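Long-range contact in hypothetical protein (Pseudomonas aeruginosa, PDB 2H9F), which probably isomerises methylaconitate, as a PrpF-family isomerase: residues A[141-153]-A[171-183]. Numbering follows the deposited sequence.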
ATOM      1  N   ASN A 141      23.456  -9.008  -6.821  1.00 44.64           N
ATOM      2  CA  ASN A 141      23.737  -7.803  -6.001  1.00 46.90           C
ATOM      3  C   ASN A 141      24.914  -8.027  -5.116  1.00 47.57           C
ATOM      4  O   ASN A 141      25.826  -7.216  -5.118  1.00 51.42           O
ATOM      5  CB  ASN A 141      22.519  -7.356  -5.153  1.00 46.99           C
ATOM      6  CG  ASN A 141      21.237  -7.116  -6.028  1.00 50.21           C
ATOM      7  OD1 ASN A 141      20.551  -8.072  -6.392  1.00 51.97           O
ATOM      8  ND2 ASN A 141      20.957  -5.861  -6.379  1.00 40.63           N
ATOM      9  N   ILE A 142      24.930  -9.151  -4.400  1.00 47.81           N
ATOM     10  CA  ILE A 142      26.045  -9.469  -3.459  1.00 47.30           C
ATOM     11  C   ILE A 142      27.029 -10.589  -3.857  1.00 46.28           C
ATOM     12  O   ILE A 142      28.004 -10.800  -3.135  1.00 47.12           O
ATOM     13  CB  ILE A 142      25.483  -9.765  -2.024  1.00 49.24           C
ATOM     14  CG1 ILE A 142      24.861 -11.175  -1.950  1.00 49.23           C
ATOM     15  CG2 ILE A 142      24.454  -8.661  -1.613  1.00 49.09           C
ATOM     16  CD1 ILE A 142      23.696 -11.327  -0.978  1.00 48.20           C
ATOM     17  N   GLY A 143      26.792 -11.316  -4.961  1.00 43.00           N
ATOM     18  CA  GLY A 143      27.742 -12.373  -5.415  1.00 40.95           C
ATOM     19  C   GLY A 143      27.718 -13.681  -4.612  1.00 38.76           C
ATOM     20  O   GLY A 143      28.745 -14.212  -4.251  1.00 37.69           O
ATOM     21  N   LYS A 144      26.523 -14.218  -4.374  1.00 34.52           N
ATOM     22  CA  LYS A 144      26.318 -15.386  -3.517  1.00 32.52           C
ATOM     23  C   LYS A 144      25.254 -16.295  -4.124  1.00 29.61           C
ATOM     24  O   LYS A 144      24.365 -15.832  -4.802  1.00 28.80           O
ATOM     25  CB  LYS A 144      25.801 -14.917  -2.153  1.00 32.70           C
ATOM     26  CG  LYS A 144      26.800 -14.111  -1.304  1.00 35.03           C
ATOM     27  CD  LYS A 144      27.849 -15.010  -0.718  1.00 37.37           C
ATOM     28  CE  LYS A 144      28.460 -14.416   0.541  1.00 40.77           C
ATOM     29  NZ  LYS A 144      29.632 -15.265   0.955  1.00 42.07           N
ATOM     30  N   THR A 145      25.327 -17.580  -3.825  1.00 29.34           N
ATOM     31  CA  THR A 145      24.390 -18.575  -4.311  1.00 28.28           C
ATOM     32  C   THR A 145      23.256 -18.783  -3.328  1.00 28.98           C
ATOM     33  O   THR A 145      23.446 -18.873  -2.099  1.00 30.48           O
ATOM     34  CB  THR A 145      25.122 -19.897  -4.523  1.00 30.86           C
ATOM     35  OG1 THR A 145      26.165 -19.674  -5.475  1.00 30.04           O
ATOM     36  CG2 THR A 145      24.171 -21.026  -5.015  1.00 25.49           C
ATOM     37  N   ILE A 146      22.061 -18.870  -3.891  1.00 29.20           N
ATOM     38  CA  ILE A 146      20.882 -19.269  -3.193  1.00 26.33           C
ATOM     39  C   ILE A 146      20.296 -20.437  -4.008  1.00 29.57           C
ATOM     40  O   ILE A 146      20.208 -20.356  -5.234  1.00 29.48           O
ATOM     41  CB  ILE A 146      19.814 -18.148  -3.128  1.00 29.64           C
ATOM     42  CG1 ILE A 146      20.396 -16.848  -2.581  1.00 28.99           C
ATOM     43  CG2 ILE A 146      18.593 -18.599  -2.298  1.00 22.75           C
ATOM     44  CD1 ILE A 146      19.425 -15.657  -2.717  1.00 28.33           C
ATOM     45  N   ILE A 147      19.926 -21.517  -3.321  1.00 26.63           N
ATOM     46  CA  ILE A 147      19.270 -22.651  -3.936  1.00 28.57           C
ATOM     47  C   ILE A 147      17.854 -22.588  -3.432  1.00 27.36           C
ATOM     48  O   ILE A 147      17.639 -22.503  -2.230  1.00 29.95           O
ATOM     49  CB  ILE A 147      19.857 -24.015  -3.486  1.00 27.79           C
ATOM     50  CG1 ILE A 147      21.372 -24.038  -3.658  1.00 31.47           C
ATOM     51  CG2 ILE A 147      19.185 -25.148  -4.267  1.00 29.29           C
ATOM     52  CD1 ILE A 147      21.840 -23.773  -5.035  1.00 30.33           C
ATOM     53  N   ALA A 148      16.918 -22.560  -4.367  1.00 27.05           N
ATOM     54  CA  ALA A 148      15.501 -22.576  -4.086  1.00 25.51           C
ATOM     55  C   ALA A 148      14.942 -23.915  -4.577  1.00 25.81           C
ATOM     56  O   ALA A 148      15.016 -24.255  -5.764  1.00 30.09           O
ATOM     57  CB  ALA A 148      14.809 -21.391  -4.773  1.00 24.87           C
ATOM     58  N   HIS A 149      14.384 -24.676  -3.643  1.00 28.35           N
ATOM     59  CA  HIS A 149      13.783 -25.945  -3.946  1.00 28.51           C
ATOM     60  C   HIS A 149      12.320 -25.700  -4.200  1.00 29.17           C
ATOM     61  O   HIS A 149      11.519 -25.593  -3.260  1.00 30.84           O
ATOM     62  CB  HIS A 149      13.997 -26.908  -2.786  1.00 30.44           C
ATOM     63  CG  HIS A 149      15.443 -27.132  -2.447  1.00 29.43           C
ATOM     64  ND1 HIS A 149      16.169 -28.181  -2.954  1.00 30.71           N
ATOM     65  CD2 HIS A 149      16.284 -26.458  -1.629  1.00 35.09           C
ATOM     66  CE1 HIS A 149      17.399 -28.129  -2.487  1.00 34.36           C
ATOM     67  NE2 HIS A 149      17.500 -27.087  -1.689  1.00 31.40           N
ATOM     68  N   VAL A 150      11.961 -25.603  -5.476  1.00 29.01           N
ATOM     69  CA  VAL A 150      10.644 -25.147  -5.862  1.00 26.82           C
ATOM     70  C   VAL A 150       9.800 -26.321  -6.264  1.00 27.35           C
ATOM     71  O   VAL A 150      10.178 -27.088  -7.148  1.00 26.59           O
ATOM     72  CB  VAL A 150      10.745 -24.114  -7.042  1.00 27.59           C
ATOM     73  CG1 VAL A 150       9.357 -23.665  -7.492  1.00 27.20           C
ATOM     74  CG2 VAL A 150      11.546 -22.947  -6.632  1.00 26.13           C
ATOM     75  N   PRO A 151       8.628 -26.499  -5.620  1.00 28.24           N
ATOM     76  CA  PRO A 151       7.840 -27.629  -6.020  1.00 26.49           C
ATOM     77  C   PRO A 151       7.161 -27.421  -7.346  1.00 28.49           C
ATOM     78  O   PRO A 151       6.806 -26.287  -7.696  1.00 30.25           O
ATOM     79  CB  PRO A 151       6.810 -27.745  -4.889  1.00 27.85           C
ATOM     80  CG  PRO A 151       6.623 -26.333  -4.433  1.00 27.17           C
ATOM     81  CD  PRO A 151       7.971 -25.714  -4.559  1.00 28.60           C
ATOM     82  N   VAL A 152       6.934 -28.528  -8.036  1.00 28.78           N
ATOM     83  CA  VAL A 152       6.469 -28.553  -9.408  1.00 28.22           C
ATOM     84  C   VAL A 152       5.417 -29.659  -9.553  1.00 28.64           C
ATOM     85  O   VAL A 152       5.606 -30.786  -9.065  1.00 28.84           O
ATOM     86  CB  VAL A 152       7.627 -28.807 -10.366  1.00 28.84           C
ATOM     87  CG1 VAL A 152       7.120 -29.087 -11.803  1.00 27.69           C
ATOM     88  CG2 VAL A 152       8.642 -27.649 -10.315  1.00 27.92           C
ATOM     89  N   SER A 153       4.304 -29.322 -10.190  1.00 30.37           N
ATOM     90  CA  SER A 153       3.228 -30.274 -10.558  1.00 31.15           C
ATOM     91  C   SER A 153       2.804 -30.000 -11.984  1.00 30.45           C
ATOM     92  O   SER A 153       2.575 -28.850 -12.352  1.00 32.79           O
ATOM     93  CB  SER A 153       1.954 -30.094  -9.723  1.00 32.80           C
ATOM     94  OG  SER A 153       2.241 -30.116  -8.350  1.00 35.93           O
ATOM     95  N   PRO A 171      -2.098 -19.454   3.347  1.00 31.42           N
ATOM     96  CA  PRO A 171      -1.138 -20.518   3.144  1.00 30.58           C
ATOM     97  C   PRO A 171      -0.909 -20.812   1.667  1.00 29.83           C
ATOM     98  O   PRO A 171      -1.774 -20.542   0.815  1.00 31.09           O
ATOM     99  CB  PRO A 171      -1.763 -21.721   3.885  1.00 29.83           C
ATOM    100  CG  PRO A 171      -3.115 -21.436   4.070  1.00 34.84           C
ATOM    101  CD  PRO A 171      -3.333 -19.951   3.977  1.00 29.17           C
ATOM    102  N   ALA A 172       0.273 -21.330   1.378  1.00 30.67           N
ATOM    103  CA  ALA A 172       0.698 -21.589   0.027  1.00 28.85           C
ATOM    104  C   ALA A 172       1.709 -22.721   0.113  1.00 28.94           C
ATOM    105  O   ALA A 172       1.906 -23.292   1.187  1.00 27.29           O
ATOM    106  CB  ALA A 172       1.268 -20.340  -0.608  1.00 27.59           C
ATOM    107  N   ALA A 173       2.326 -23.068  -1.013  1.00 27.95           N
ATOM    108  CA  ALA A 173       3.242 -24.190  -1.068  1.00 27.90           C
ATOM    109  C   ALA A 173       4.569 -23.758  -0.486  1.00 29.31           C
ATOM    110  O   ALA A 173       5.005 -22.604  -0.656  1.00 29.81           O
ATOM    111  CB  ALA A 173       3.407 -24.606  -2.515  1.00 25.21           C
ATOM    112  N   GLU A 174       5.235 -24.687   0.184  1.00 28.13           N
ATOM    113  CA  GLU A 174       6.513 -24.410   0.845  1.00 28.83           C
ATOM    114  C   GLU A 174       7.634 -24.452  -0.162  1.00 27.47           C
ATOM    115  O   GLU A 174       7.678 -25.344  -1.012  1.00 29.67           O
ATOM    116  CB  GLU A 174       6.743 -25.454   1.956  1.00 30.22           C
ATOM    117  CG  GLU A 174       8.016 -25.261   2.694  1.00 30.51           C
ATOM    118  CD  GLU A 174       8.201 -26.264   3.833  1.00 34.24           C
ATOM    119  OE1 GLU A 174       7.350 -27.174   3.978  1.00 35.10           O
ATOM    120  OE2 GLU A 174       9.162 -26.115   4.623  1.00 33.54           O
ATOM    121  N   ILE A 175       8.478 -23.432  -0.124  1.00 28.00           N
ATOM    122  CA  ILE A 175       9.720 -23.392  -0.888  1.00 27.26           C
ATOM    123  C   ILE A 175      10.829 -23.306   0.146  1.00 28.07           C
ATOM    124  O   ILE A 175      10.913 -22.346   0.906  1.00 29.08           O
ATOM    125  CB  ILE A 175       9.813 -22.163  -1.799  1.00 27.85           C
ATOM    126  CG1 ILE A 175       8.710 -22.237  -2.860  1.00 27.33           C
ATOM    127  CG2 ILE A 175      11.155 -22.117  -2.498  1.00 24.50           C
ATOM    128  CD1 ILE A 175       8.457 -20.946  -3.696  1.00 26.81           C
ATOM    129  N   VAL A 176      11.683 -24.316   0.193  1.00 30.58           N
ATOM    130  CA  VAL A 176      12.845 -24.298   1.069  1.00 28.77           C
ATOM    131  C   VAL A 176      13.982 -23.579   0.337  1.00 27.14           C
ATOM    132  O   VAL A 176      14.249 -23.873  -0.822  1.00 27.16           O
ATOM    133  CB  VAL A 176      13.287 -25.765   1.390  1.00 30.34           C
ATOM    134  CG1 VAL A 176      14.598 -25.799   2.148  1.00 29.04           C
ATOM    135  CG2 VAL A 176      12.171 -26.514   2.132  1.00 26.74           C
ATOM    136  N   LEU A 177      14.642 -22.644   1.025  1.00 27.36           N
ATOM    137  CA  LEU A 177      15.764 -21.918   0.487  1.00 29.65           C
ATOM    138  C   LEU A 177      17.020 -22.296   1.225  1.00 30.21           C
ATOM    139  O   LEU A 177      16.972 -22.434   2.446  1.00 31.55           O
ATOM    140  CB  LEU A 177      15.558 -20.403   0.660  1.00 30.40           C
ATOM    141  CG  LEU A 177      14.337 -19.720   0.020  1.00 30.72           C
ATOM    142  CD1 LEU A 177      14.203 -18.286   0.550  1.00 32.25           C
ATOM    143  CD2 LEU A 177      14.408 -19.748  -1.520  1.00 27.52           C
ATOM    144  N   GLU A 178      18.142 -22.407   0.503  1.00 31.18           N
ATOM    145  CA  GLU A 178      19.456 -22.593   1.099  1.00 33.22           C
ATOM    146  C   GLU A 178      20.370 -21.467   0.645  1.00 32.04           C
ATOM    147  O   GLU A 178      20.636 -21.337  -0.536  1.00 29.24           O
ATOM    148  CB  GLU A 178      20.143 -23.913   0.678  1.00 30.97           C
ATOM    149  CG  GLU A 178      19.271 -25.111   0.689  1.00 40.40           C
ATOM    150  CD  GLU A 178      20.047 -26.427   0.504  1.00 40.65           C
ATOM    151  OE1 GLU A 178      21.162 -26.427  -0.037  1.00 52.61           O
ATOM    152  OE2 GLU A 178      19.515 -27.468   0.931  1.00 61.22           O
ATOM    153  N   PHE A 179      20.852 -20.689   1.605  1.00 29.58           N
ATOM    154  CA  PHE A 179      21.811 -19.645   1.350  1.00 30.79           C
ATOM    155  C   PHE A 179      23.189 -20.214   1.614  1.00 31.47           C
ATOM    156  O   PHE A 179      23.541 -20.533   2.750  1.00 31.28           O
ATOM    157  CB  PHE A 179      21.515 -18.456   2.250  1.00 30.93           C
ATOM    158  CG  PHE A 179      20.214 -17.784   1.940  1.00 30.84           C
ATOM    159  CD1 PHE A 179      19.030 -18.294   2.422  1.00 30.90           C
ATOM    160  CD2 PHE A 179      20.165 -16.666   1.127  1.00 32.79           C
ATOM    161  CE1 PHE A 179      17.814 -17.693   2.134  1.00 35.86           C
ATOM    162  CE2 PHE A 179      18.942 -16.041   0.833  1.00 32.60           C
ATOM    163  CZ  PHE A 179      17.772 -16.570   1.341  1.00 32.72           C
ATOM    164  N   LEU A 180      23.968 -20.365   0.553  1.00 34.27           N
ATOM    165  CA  LEU A 180      25.277 -20.961   0.664  1.00 34.71           C
ATOM    166  C   LEU A 180      26.300 -19.934   1.126  1.00 36.63           C
ATOM    167  O   LEU A 180      26.305 -18.788   0.669  1.00 35.13           O
ATOM    168  CB  LEU A 180      25.716 -21.556  -0.672  1.00 34.84           C
ATOM    169  CG  LEU A 180      24.768 -22.605  -1.268  1.00 35.12           C
ATOM    170  CD1 LEU A 180      25.457 -23.348  -2.443  1.00 26.89           C
ATOM    171  CD2 LEU A 180      24.291 -23.627  -0.260  1.00 30.10           C
ATOM    172  N   ASP A 181      27.166 -20.359   2.039  1.00 38.01           N
ATOM    173  CA  ASP A 181      28.280 -19.530   2.536  1.00 42.31           C
ATOM    174  C   ASP A 181      27.822 -18.117   2.855  1.00 42.41           C
ATOM    175  O   ASP A 181      28.361 -17.165   2.331  1.00 38.85           O
ATOM    176  CB  ASP A 181      29.466 -19.516   1.544  1.00 42.60           C
ATOM    177  CG  ASP A 181      30.022 -20.950   1.242  1.00 52.44           C
ATOM    178  OD1 ASP A 181      30.175 -21.802   2.177  1.00 52.30           O
ATOM    179  OD2 ASP A 181      30.299 -21.223   0.039  1.00 56.25           O
ATOM    180  N   PRO A 182      26.822 -17.991   3.733  1.00 43.66           N
ATOM    181  CA  PRO A 182      26.222 -16.708   4.082  1.00 48.96           C
ATOM    182  C   PRO A 182      27.162 -15.773   4.855  1.00 52.26           C
ATOM    183  O   PRO A 182      28.062 -16.237   5.559  1.00 51.80           O
ATOM    184  CB  PRO A 182      25.013 -17.125   4.949  1.00 47.53           C
ATOM    185  CG  PRO A 182      25.404 -18.417   5.551  1.00 44.52           C
ATOM    186  CD  PRO A 182      26.221 -19.100   4.500  1.00 44.81           C
ATOM    187  N   SER A 183      26.940 -14.462   4.717  1.00 58.63           N
ATOM    188  CA  SER A 183      27.818 -13.423   5.327  1.00 60.71           C
ATOM    189  C   SER A 183      27.077 -12.138   5.760  1.00 63.98           C
ATOM    190  O   SER A 183      27.694 -11.232   6.356  1.00 67.08           O
ATOM    191  CB  SER A 183      28.945 -13.038   4.354  1.00 62.45           C
ATOM    192  OG  SER A 183      29.980 -14.002   4.397  1.00 61.71           O
TER
HETATM  193  O   HOH W   1      27.427 -18.304  -1.872  1.00 34.23           O
HETATM  194  O   HOH W   2      24.087 -17.237   0.065  1.00 38.67           O
HETATM  195  O   HOH W   3      10.769 -27.040  -1.155  1.00 35.30           O
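I146 and F179 face each other as a non-hydrogen-bonded pair in an antiparallel strand pairing, 144-153 against 175-180, in the PrpF-family fold. The two side chains run side by side, and I146 sends its CG2 over one face of the F179 ring, offset toward the rim, in a CH-pi contact 4.2 Å from the ring centroid. The longer branch runs alongside the ring, I146 CD1 lying 3.6 Å from F179 CE2. On the same face of the sheet, L177 brings CD2 to within 3.7 Å of A148 CB. Helix 106-118 packs on this layer, S109 meeting I146 and T110 meeting L177 and I175.

Between the strands, I147 and E178 form the hydrogen-bonded pair: I147 N to E178 O is 2.9 Å, and the return bond from E178 N to I147 O lies in the carbonyl plane. H149 N adds a nearly straight bond to V176 O, while a water bridges H149 O and V176 N. Strand 131-139 carries the sheet on beyond 144-153, and strand 369-386 beyond 175-180.

The face bearing I147, H149, V176 and E178 is more polar. With CG anti to its carbonyl carbon (chi1 -58°), the H149 ring sits with V176 O and E178 CG at its edge, and the E178 carboxylate is turned 61° from the ring plane. E178 OE1 has a long, weak ion pair with K374.

Toward K144, L180 N still bonds T145 O directly at 3.1 Å, but water replaces the return bond, accepting from T145 N and donating to L180 O; another molecule donates to both T145 O and L180 O. Last comes K144, its chain bent at chi2 (-74°) across to the turn after strand 175-180, where NZ meets the backbone D181 O at 2.7 Å, nearly in line with the C=O bond.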